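Local coordinates for protein aminotransferase (Psychrobacter arcticus 273-4, PDB 3IF2) that probably transfers amino groups between amino acids and keto acids, perhaps between valine and pyruvate, using pyridoxal 5'-phosphate as cofactor, at residues C212-N217 and L223-M228; Y248-P253 and S258-N263. All blocks are in the same frame, centred on the assembly; numbering follows the deposited sequence.

Contact 1: residues C212-N217 and L223-M228; sequences CSRPTN and LTDEEM. With PLP (pyridoxal-5'-phosphate), chain C.
R214 uses two nitrogens on L223 and D225, tying the end of strand 207-213 to the start of helix 225-237 within a beta-alpha-beta crossover of the PLP-binding aminotransferase domain. NE and NH2 of R214 both donate to L223 O, at 2.8 and 2.9 Å, a side-on grip on one carbonyl oxygen. NH2 of R214 also gives a straighter bond (165°) to D225 OD1 at 2.8 Å, completing a salt bridge. Both acceptors lie near the guanidinium plane, but the carboxylate is turned 68° from it and takes the bond on its anti side. With CG anti to the backbone N (chi1 -162°) and the chain extended as far as NE, R214 spans the gap to the helix start.

There, T224 and E227 form a capping box: T224 OG1 accepts from E227 N at 3.0 Å, while E227 OE1 accepts from T224 N. One water bridges S213 O and L223 N.

Apolar packing follows: CG of selenomethionine M228 sits over one guanidinium face, 3.6 Å from R214 CZ; apart from it, C212 SG meets L223 CD1 at 3.5 Å. Beyond the cis peptide before P215, the strand's continuation enters the cofactor pocket, where N217, its OD1 held by R416, donates from ND2 to PLP O3 at 2.6 Å.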
loop_
_atom_site.group_PDB
_atom_site.type_symbol
_atom_site.label_atom_id
_atom_site.label_comp_id
_atom_site.label_asym_id
_atom_site.label_seq_id
_atom_site.Cartn_x
_atom_site.Cartn_y
_atom_site.Cartn_z
ATOM N N CYS A 212 8.209 19.128 6.008
ATOM C CA CYS A 212 8.783 18.874 7.330
ATOM C C CYS A 212 7.830 18.149 8.278
ATOM O O CYS A 212 6.624 18.188 8.083
ATOM C CB CYS A 212 9.203 20.171 7.994
ATOM S SG CYS A 212 7.812 21.206 8.309
ATOM N N SER A 213 8.405 17.514 9.303
ATOM C CA SER A 213 7.681 16.802 10.341
ATOM C C SER A 213 7.574 17.694 11.571
ATOM O O SER A 213 8.544 18.375 11.918
ATOM C CB SER A 213 8.345 15.463 10.665
ATOM O OG SER A 213 9.730 15.581 10.894
ATOM N N ARG A 214 6.391 17.684 12.206
ATOM C CA ARG A 214 6.083 18.531 13.356
ATOM C C ARG A 214 5.128 17.821 14.343
ATOM O O ARG A 214 3.922 17.708 14.061
ATOM C CB ARG A 214 5.464 19.850 12.856
ATOM C CG ARG A 214 5.481 20.978 13.870
ATOM C CD ARG A 214 4.560 22.091 13.462
ATOM N NE ARG A 214 4.691 23.262 14.334
ATOM C CZ ARG A 214 3.760 24.201 14.543
ATOM N NH1 ARG A 214 2.538 24.145 13.991
ATOM N NH2 ARG A 214 4.044 25.219 15.360
ATOM N N PRO A 215 5.662 17.274 15.466
ATOM C CA PRO A 215 7.076 17.191 15.884
ATOM C C PRO A 215 7.913 16.295 14.971
ATOM O O PRO A 215 7.376 15.441 14.249
ATOM C CB PRO A 215 7.031 16.646 17.312
ATOM C CG PRO A 215 5.633 16.224 17.569
ATOM C CD PRO A 215 4.742 16.741 16.492
ATOM N N THR A 216 9.230 16.489 15.041
ATOM C CA THR A 216 10.168 15.826 14.174
ATOM C C THR A 216 10.749 14.534 14.735
ATOM O O THR A 216 11.051 14.441 15.926
ATOM C CB THR A 216 11.324 16.781 13.834
ATOM O OG1 THR A 216 10.782 17.966 13.248
ATOM C CG2 THR A 216 12.328 16.147 12.864
ATOM N N ASN A 217 10.829 13.537 13.848
ATOM C CA ASN A 217 11.553 12.286 14.043
ATOM C C ASN A 217 12.836 12.695 13.311
ATOM O O ASN A 217 12.757 13.057 12.135
ATOM C CB ASN A 217 10.828 11.108 13.340
ATOM C CG ASN A 217 11.586 9.765 13.429
ATOM O OD1 ASN A 217 12.768 9.738 13.700
ATOM N ND2 ASN A 217 10.893 8.652 13.172
ATOM N N LEU A 223 8.870 22.834 15.316
ATOM C CA LEU A 223 9.063 24.105 14.604
ATOM C C LEU A 223 8.015 25.057 15.169
ATOM O O LEU A 223 6.866 24.687 15.328
ATOM C CB LEU A 223 8.900 23.946 13.084
ATOM C CG LEU A 223 9.959 23.088 12.370
ATOM C CD1 LEU A 223 9.471 22.622 10.992
ATOM C CD2 LEU A 223 11.284 23.832 12.258
ATOM N N THR A 224 8.444 26.270 15.487
ATOM C CA THR A 224 7.611 27.279 16.157
ATOM C C THR A 224 6.515 27.829 15.248
ATOM O O THR A 224 6.659 27.841 14.024
ATOM C CB THR A 224 8.467 28.488 16.711
ATOM O OG1 THR A 224 8.836 29.373 15.649
ATOM C CG2 THR A 224 9.732 28.014 17.453
ATOM N N ASP A 225 5.430 28.293 15.860
ATOM C CA ASP A 225 4.347 28.962 15.121
ATOM C C ASP A 225 4.877 30.054 14.163
ATOM O O ASP A 225 4.438 30.115 12.999
ATOM C CB ASP A 225 3.292 29.546 16.085
ATOM C CG ASP A 225 2.389 28.475 16.713
ATOM O OD1 ASP A 225 2.363 27.296 16.247
ATOM O OD2 ASP A 225 1.665 28.837 17.673
ATOM N N GLU A 226 5.844 30.848 14.643
ATOM C CA GLU A 226 6.462 31.911 13.828
ATOM C C GLU A 226 7.273 31.311 12.666
ATOM O O GLU A 226 7.233 31.828 11.544
ATOM C CB GLU A 226 7.344 32.833 14.675
ATOM C CG GLU A 226 7.733 34.130 13.966
ATOM C CD GLU A 226 8.691 34.967 14.775
ATOM O OE1 GLU A 226 9.228 34.462 15.782
ATOM O OE2 GLU A 226 8.913 36.128 14.388
ATOM N N GLU A 227 7.989 30.213 12.934
ATOM C CA GLU A 227 8.760 29.510 11.883
ATOM C C GLU A 227 7.833 28.931 10.789
ATOM O O GLU A 227 8.142 29.055 9.582
ATOM C CB GLU A 227 9.670 28.415 12.469
ATOM C CG GLU A 227 10.940 28.944 13.171
ATOM C CD GLU A 227 11.765 27.860 13.862
ATOM O OE1 GLU A 227 11.219 26.811 14.254
ATOM O OE2 GLU A 227 12.984 28.073 14.042
HETATM N N MSE A 228 6.702 28.346 11.202
HETATM C CA MSE A 228 5.706 27.812 10.247
HETATM C C MSE A 228 5.020 28.883 9.389
HETATM O O MSE A 228 4.756 28.645 8.198
HETATM C CB MSE A 228 4.639 26.975 10.957
HETATM C CG MSE A 228 5.164 25.704 11.622
HETATM SE SE MSE A 228 6.222 24.473 10.535
HETATM C CE MSE A 228 5.016 24.423 9.013
HETATM N N1 PLP C . 6.211 10.558 9.926
HETATM C C2 PLP C . 7.139 10.459 10.940
HETATM C C2A PLP C . 7.730 11.728 11.467
HETATM C C3 PLP C . 7.487 9.189 11.453
HETATM O O3 PLP C . 8.401 9.044 12.463
HETATM C C4 PLP C . 6.901 8.023 10.904
HETATM C C4A PLP C . 7.512 6.684 11.299
HETATM O O4A PLP C . 6.809 5.730 11.657
HETATM C C5 PLP C . 5.942 8.158 9.846
HETATM C C6 PLP C . 5.622 9.448 9.384
HETATM C C5A PLP C . 5.274 6.956 9.148
HETATM O O4P PLP C . 4.098 6.505 9.787
HETATM P P PLP C . 3.099 5.488 9.051
HETATM O O1P PLP C . 3.392 5.024 7.644
HETATM O O2P PLP C . 1.834 6.279 9.046
HETATM O O3P PLP C . 3.044 4.303 9.931
HETATM O O HOH W 1 9.047 20.185 14.061
#

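Contact 2: residues Y248-P253 and S258-N263; sequences YGMPFP and SDAHLN. With PLP (pyridoxal-5'-phosphate), chain C.
M250, a selenomethionine, reaches across to A260, H261 and L262 and carries nearly all its own segment's share in a contact that has no hydrogen bond between its segments. Its CB sets out toward 258-263, and CG, anti to the carbonyl carbon (chi1 -60°), continues the arm outward. SE then arrives 3.6 Å from A260 O, resting against the backbone. A bend at the last torsion (chi3 -64°) folds CE back over the H261-L262 peptide, so that the methyl lies 3.9 Å from L262 CB and a little farther, 4.2 Å, from A260 CB.

L262 answers from its own side. Its CD2 packs 3.6 Å from M250 O and 3.8 Å from P251 CD, touching the cis peptide of M250 and P251 on the edge that the carbonyl oxygen and proline CD share. Behind this, P251 leans on F95, F96 and Y100 of helix 86-100, and L262 also meets L270 and F272 of strand 268-273, which wedges the loop between helix and sheet.

At the other end of 248-253, Y248 brings its hydroxyl to the cofactor: OH shares a hydrogen bond with PLP O3 at 2.8 Å, PLP O3 lying at the edge of the tyrosine ring, near that ring's plane. A phenylalanine here would remove that hydroxyl and would probably cost PLP O3 one of its hydrogen bonds, leaving that from N217 ND2 without this companion. The whole is a long loop following strand 242-245 of the central sheet, one end packed against neighbouring elements and the other lining the PLP pocket of a class I and II aminotransferase.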
loop_
_atom_site.group_PDB
_atom_site.type_symbol
_atom_site.label_atom_id
_atom_site.label_comp_id
_atom_site.label_asym_id
_atom_site.label_seq_id
_atom_site.Cartn_x
_atom_site.Cartn_y
_atom_site.Cartn_z
ATOM N N TYR A 248 3.074 12.525 14.760
ATOM C CA TYR A 248 3.092 12.646 16.239
ATOM C C TYR A 248 2.396 13.890 16.789
ATOM O O TYR A 248 2.395 14.096 18.009
ATOM C CB TYR A 248 4.565 12.701 16.730
ATOM C CG TYR A 248 5.425 11.525 16.329
ATOM C CD1 TYR A 248 5.371 10.313 17.017
ATOM C CD2 TYR A 248 6.296 11.621 15.248
ATOM C CE1 TYR A 248 6.179 9.200 16.614
ATOM C CE2 TYR A 248 7.082 10.537 14.844
ATOM C CZ TYR A 248 7.027 9.330 15.525
ATOM O OH TYR A 248 7.831 8.273 15.114
ATOM N N GLY A 249 1.791 14.696 15.910
ATOM C CA GLY A 249 1.244 15.990 16.262
ATOM C C GLY A 249 -0.225 16.085 16.531
ATOM O O GLY A 249 -0.883 15.091 16.809
HETATM N N MSE A 250 -0.725 17.316 16.434
HETATM C CA MSE A 250 -2.132 17.623 16.682
HETATM C C MSE A 250 -2.992 17.206 15.492
HETATM O O MSE A 250 -2.475 17.124 14.352
HETATM C CB MSE A 250 -2.332 19.122 16.860
HETATM C CG MSE A 250 -1.580 19.733 18.007
HETATM SE SE MSE A 250 -1.211 21.573 17.639
HETATM C CE MSE A 250 -0.030 21.315 16.071
ATOM N N PRO A 251 -4.282 16.886 15.744
ATOM C CA PRO A 251 -4.998 16.767 17.034
ATOM C C PRO A 251 -4.830 15.377 17.709
ATOM O O PRO A 251 -5.184 15.229 18.868
ATOM C CB PRO A 251 -6.459 16.983 16.644
ATOM C CG PRO A 251 -6.526 16.555 15.174
ATOM C CD PRO A 251 -5.161 16.591 14.593
ATOM N N PHE A 252 -4.375 14.375 16.959
ATOM C CA PHE A 252 -4.071 13.032 17.465
ATOM C C PHE A 252 -2.819 12.558 16.746
ATOM O O PHE A 252 -2.702 12.788 15.564
ATOM C CB PHE A 252 -5.237 12.029 17.249
ATOM C CG PHE A 252 -5.797 11.997 15.832
ATOM C CD1 PHE A 252 -5.204 11.224 14.837
ATOM C CD2 PHE A 252 -6.943 12.716 15.515
ATOM C CE1 PHE A 252 -5.712 11.209 13.525
ATOM C CE2 PHE A 252 -7.469 12.691 14.197
ATOM C CZ PHE A 252 -6.840 11.936 13.205
ATOM N N PRO A 253 -1.872 11.915 17.447
ATOM C CA PRO A 253 -1.834 11.551 18.864
ATOM C C PRO A 253 -1.496 12.696 19.818
ATOM O O PRO A 253 -1.449 12.453 21.014
ATOM C CB PRO A 253 -0.767 10.452 18.907
ATOM C CG PRO A 253 0.205 10.873 17.875
ATOM C CD PRO A 253 -0.580 11.624 16.808
ATOM N N SER A 258 4.907 21.535 23.818
ATOM C CA SER A 258 5.124 22.990 23.751
ATOM C C SER A 258 4.022 23.659 22.926
ATOM O O SER A 258 3.375 23.014 22.109
ATOM C CB SER A 258 6.519 23.312 23.197
ATOM O OG SER A 258 6.647 22.938 21.840
ATOM N N ASP A 259 3.837 24.959 23.132
ATOM C CA ASP A 259 2.752 25.733 22.493
ATOM C C ASP A 259 2.813 25.695 20.951
ATOM O O ASP A 259 3.820 26.062 20.386
ATOM C CB ASP A 259 2.785 27.195 22.999
ATOM C CG ASP A 259 1.462 27.932 22.787
ATOM O OD1 ASP A 259 0.400 27.441 23.248
ATOM O OD2 ASP A 259 1.486 29.038 22.208
ATOM N N ALA A 260 1.751 25.221 20.291
ATOM C CA ALA A 260 1.684 25.152 18.813
ATOM C C ALA A 260 0.256 25.210 18.286
ATOM O O ALA A 260 -0.679 24.855 18.997
ATOM C CB ALA A 260 2.364 23.871 18.305
ATOM N N HIS A 261 0.104 25.659 17.043
ATOM C CA HIS A 261 -1.192 25.704 16.373
ATOM C C HIS A 261 -1.188 24.874 15.087
ATOM O O HIS A 261 -0.215 24.894 14.352
ATOM C CB HIS A 261 -1.611 27.140 16.090
ATOM C CG HIS A 261 -1.783 27.955 17.325
ATOM N ND1 HIS A 261 -1.400 29.280 17.409
ATOM C CD2 HIS A 261 -2.235 27.613 18.559
ATOM C CE1 HIS A 261 -1.661 29.733 18.624
ATOM N NE2 HIS A 261 -2.157 28.737 19.344
ATOM N N LEU A 262 -2.267 24.120 14.850
ATOM C CA LEU A 262 -2.436 23.340 13.628
ATOM C C LEU A 262 -3.216 24.253 12.695
ATOM O O LEU A 262 -4.371 24.591 12.988
ATOM C CB LEU A 262 -3.212 22.042 13.879
ATOM C CG LEU A 262 -3.332 21.075 12.687
ATOM C CD1 LEU A 262 -1.966 20.502 12.309
ATOM C CD2 LEU A 262 -4.324 19.944 13.010
ATOM N N ASN A 263 -2.567 24.681 11.607
ATOM C CA ASN A 263 -3.179 25.532 10.584
ATOM C C ASN A 263 -3.235 24.836 9.223
ATOM O O ASN A 263 -2.477 23.899 8.949
ATOM C CB ASN A 263 -2.420 26.855 10.457
ATOM C CG ASN A 263 -2.670 27.807 11.625
ATOM O OD1 ASN A 263 -1.723 28.267 12.258
ATOM N ND2 ASN A 263 -3.934 28.108 11.906
HETATM N N1 PLP C . 6.211 10.558 9.926
HETATM C C2 PLP C . 7.139 10.459 10.940
HETATM C C2A PLP C . 7.730 11.728 11.467
HETATM C C3 PLP C . 7.487 9.189 11.453
HETATM O O3 PLP C . 8.401 9.044 12.463
HETATM C C4 PLP C . 6.901 8.023 10.904
HETATM C C4A PLP C . 7.512 6.684 11.299
HETATM O O4A PLP C . 6.809 5.730 11.657
HETATM C C5 PLP C . 5.942 8.158 9.846
HETATM C C6 PLP C . 5.622 9.448 9.384
HETATM C C5A PLP C . 5.274 6.956 9.148
HETATM O O4P PLP C . 4.098 6.505 9.787
HETATM P P PLP C . 3.099 5.488 9.051
HETATM O O1P PLP C . 3.392 5.024 7.644
HETATM O O2P PLP C . 1.834 6.279 9.046
HETATM O O3P PLP C . 3.044 4.303 9.931
#

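Contacts 1 and 2 follow one another along the chain, with centres about 10 Å apart, and they touch directly. The backbone of H261 in contact 2 plugs into the charged pair of contact 1: R214 NH1 probably donates to H261 O at 2.9 Å, and H261 N probably donates to D225 OD1, also at 2.9 Å. Closer to the pocket, P215 CD packs against G249 CA at 3.6 Å. Each contact gives the cofactor a hydrogen-bonding side chain, N217 and Y248, and the two converge on PLP O3, while S213 CB of contact 1 lies by the PLP methyl C2A. D245, on strand 242-245 between the two contacts in sequence, supplies another hydrogen bond to PLP.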